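Transcriptional regulator, LysR family (PDB 3SZP) probably binds specific promoter DNA as a LysR-type transcription factor and activates virulence genes in Vibrio cholerae. Local coordinates at residues Y18-T21 with S22-M26. Numbering follows the deposited sequence.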
ATOM      1  N   TYR A  18       4.226 -12.258  -4.651  1.00 46.51           N
ATOM      2  CA  TYR A  18       3.915 -13.600  -4.175  1.00 46.89           C
ATOM      3  C   TYR A  18       2.848 -14.244  -5.042  1.00 48.92           C
ATOM      4  O   TYR A  18       2.936 -15.427  -5.359  1.00 49.24           O
ATOM      5  CB  TYR A  18       3.440 -13.586  -2.723  1.00 45.54           C
ATOM      6  CG  TYR A  18       4.518 -13.372  -1.681  1.00 43.19           C
ATOM      7  CD1 TYR A  18       5.855 -13.354  -2.021  1.00 41.52           C
ATOM      8  CD2 TYR A  18       4.181 -13.193  -0.344  1.00 42.63           C
ATOM      9  CE1 TYR A  18       6.832 -13.157  -1.056  1.00 39.14           C
ATOM     10  CE2 TYR A  18       5.143 -12.994   0.626  1.00 40.98           C
ATOM     11  CZ  TYR A  18       6.469 -12.975   0.269  1.00 39.15           C
ATOM     12  OH  TYR A  18       7.438 -12.774   1.238  1.00 37.68           O
ATOM     13  N   THR A  19       1.827 -13.466  -5.404  1.00 39.45           N
ATOM     14  CA  THR A  19       0.743 -13.949  -6.253  1.00 40.69           C
ATOM     15  C   THR A  19       1.283 -14.360  -7.625  1.00 41.84           C
ATOM     16  O   THR A  19       0.938 -15.414  -8.156  1.00 41.97           O
ATOM     17  CB  THR A  19      -0.379 -12.887  -6.427  1.00 41.11           C
ATOM     18  OG1 THR A  19      -1.189 -12.819  -5.236  1.00 40.14           O
ATOM     19  CG2 THR A  19      -1.273 -13.229  -7.620  1.00 42.62           C
ATOM     20  N   SER A  20       2.130 -13.518  -8.196  1.00 43.30           N
ATOM     21  CA  SER A  20       2.742 -13.826  -9.472  1.00 44.02           C
ATOM     22  C   SER A  20       3.546 -15.116  -9.346  1.00 42.75           C
ATOM     23  O   SER A  20       3.497 -15.988 -10.206  1.00 42.34           O
ATOM     24  CB  SER A  20       3.653 -12.682  -9.910  1.00 44.36           C
ATOM     25  OG  SER A  20       4.469 -13.092 -10.994  1.00 44.35           O
ATOM     26  N   THR A  21       4.276 -15.233  -8.249  1.00 38.35           N
ATOM     27  CA  THR A  21       5.078 -16.422  -8.000  1.00 35.96           C
ATOM     28  C   THR A  21       4.205 -17.652  -7.757  1.00 35.29           C
ATOM     29  O   THR A  21       4.492 -18.743  -8.261  1.00 33.78           O
ATOM     30  CB  THR A  21       6.070 -16.192  -6.842  1.00 33.99           C
ATOM     31  OG1 THR A  21       6.918 -15.076  -7.164  1.00 34.22           O
ATOM     32  CG2 THR A  21       6.920 -17.428  -6.615  1.00 30.82           C
ATOM     33  N   SER A  22       3.136 -17.457  -6.994  1.00 34.03           N
ATOM     34  CA  SER A  22       2.188 -18.505  -6.680  1.00 33.44           C
ATOM     35  C   SER A  22       1.632 -19.096  -7.976  1.00 33.65           C
ATOM     36  O   SER A  22       1.551 -20.320  -8.137  1.00 32.17           O
ATOM     37  CB  SER A  22       1.060 -17.919  -5.832  1.00 34.22           C
ATOM     38  OG  SER A  22       0.033 -18.855  -5.552  1.00 33.64           O
ATOM     39  N   LYS A  23       1.266 -18.214  -8.902  1.00 52.98           N
ATOM     40  CA  LYS A  23       0.753 -18.620 -10.203  1.00 52.99           C
ATOM     41  C   LYS A  23       1.705 -19.564 -10.940  1.00 51.15           C
ATOM     42  O   LYS A  23       1.300 -20.631 -11.397  1.00 50.03           O
ATOM     43  CB  LYS A  23       0.460 -17.389 -11.067  1.00 54.98           C
ATOM     44  CG  LYS A  23      -0.867 -16.684 -10.759  1.00 56.47           C
ATOM     45  CD  LYS A  23      -0.708 -15.171 -10.835  1.00 57.85           C
ATOM     46  CE  LYS A  23      -1.929 -14.490 -11.424  1.00 58.97           C
ATOM     47  NZ  LYS A  23      -3.167 -14.673 -10.613  1.00 58.78           N
ATOM     48  N   LYS A  24       2.970 -19.181 -11.052  1.00 48.30           N
ATOM     49  CA  LYS A  24       3.920 -19.972 -11.824  1.00 46.53           C
ATOM     50  C   LYS A  24       4.298 -21.307 -11.177  1.00 44.52           C
ATOM     51  O   LYS A  24       4.487 -22.295 -11.869  1.00 43.51           O
ATOM     52  CB  LYS A  24       5.177 -19.154 -12.136  1.00 46.58           C
ATOM     53  CG  LYS A  24       4.969 -18.075 -13.194  1.00 48.32           C
ATOM     54  CD  LYS A  24       6.302 -17.478 -13.638  1.00 47.79           C
ATOM     55  CE  LYS A  24       6.150 -16.608 -14.879  1.00 49.08           C
ATOM     56  NZ  LYS A  24       5.294 -15.403 -14.633  1.00 51.43           N
ATOM     57  N   THR A  25       4.396 -21.331  -9.853  1.00 37.22           N
ATOM     58  CA  THR A  25       4.867 -22.503  -9.113  1.00 35.39           C
ATOM     59  C   THR A  25       3.747 -23.386  -8.552  1.00 35.50           C
ATOM     60  O   THR A  25       4.010 -24.500  -8.083  1.00 34.35           O
ATOM     61  CB  THR A  25       5.676 -22.068  -7.888  1.00 34.52           C
ATOM     62  OG1 THR A  25       4.809 -21.350  -7.000  1.00 35.90           O
ATOM     63  CG2 THR A  25       6.864 -21.179  -8.289  1.00 34.17           C
ATOM     64  N   MET A  26       2.514 -22.885  -8.569  1.00 36.57           N
ATOM     65  CA  MET A  26       1.403 -23.553  -7.888  1.00 36.60           C
ATOM     66  C   MET A  26       1.643 -23.718  -6.379  1.00 36.13           C
ATOM     67  O   MET A  26       1.122 -24.647  -5.748  1.00 35.59           O
ATOM     68  CB  MET A  26       1.060 -24.902  -8.538  1.00 35.70           C
ATOM     69  CG  MET A  26       0.702 -24.837 -10.023  1.00 36.08           C
ATOM     70  SD  MET A  26      -0.175 -26.335 -10.609  1.00 35.35           S
ATOM     71  CE  MET A  26       0.126 -26.210 -12.391  1.00 35.48           C
TER
HETATM   72  O   HOH W   1       2.875 -14.567 -13.174  1.00 47.04           O
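Thr-21 and Thr-25 meet one turn apart near the C-terminal end of helix 18-25, where the carbonyl oxygen of Thr-21 is gripped twice. The amide N of Thr-25 reaches Thr-21 O at 3.0 Å, nearly in line with the carbonyl, while Thr-25 OG1 comes to the same oxygen at 2.9 Å from above the carbonyl plane. That second bond depends on a chi1 of 64°, which sets the hydroxyl between backbone N and carbonyl carbon and folds it back over the preceding turn. Threonine suits this place: its hydroxyl also bonds Ile-27 N just beyond the helix, while its CG2 lies 4.1 Å from Thr-21 CG2. Thr-21, largely buried, turns its own hydroxyl back to Ser-17 O and packs on Val-12 of helix 3-15.

Ser-22 is likewise buried and donates its amide to Tyr-18 O at 2.6 Å. With OG anti to the backbone N (chi1 176°), its short hydroxyl side chain fits this enclosed site and can both give and take a bond: OG is hydrogen-bonded to Ile-27 O and to NE2 of Gln-129 of the second subunit. On the side facing that subunit, the bent aliphatic chain of Lys-23 runs alongside Thr-19, its CD 3.8 Å from Thr-19 CG2, and delivers NZ to OE1 of the same Gln-129. One residue further on, a water joins Ser-20 OG to Lys-24 NZ, accepting from Lys-24 NZ at 2.9 Å.

Met-26, just past the helix, leaves helical geometry with a positive phi of 59°, and helix 29-43 follows after a short turn. As in other LysR-type regulators, helices 18-25 and 29-43 make up the helix-turn-helix of the winged DNA-binding domain.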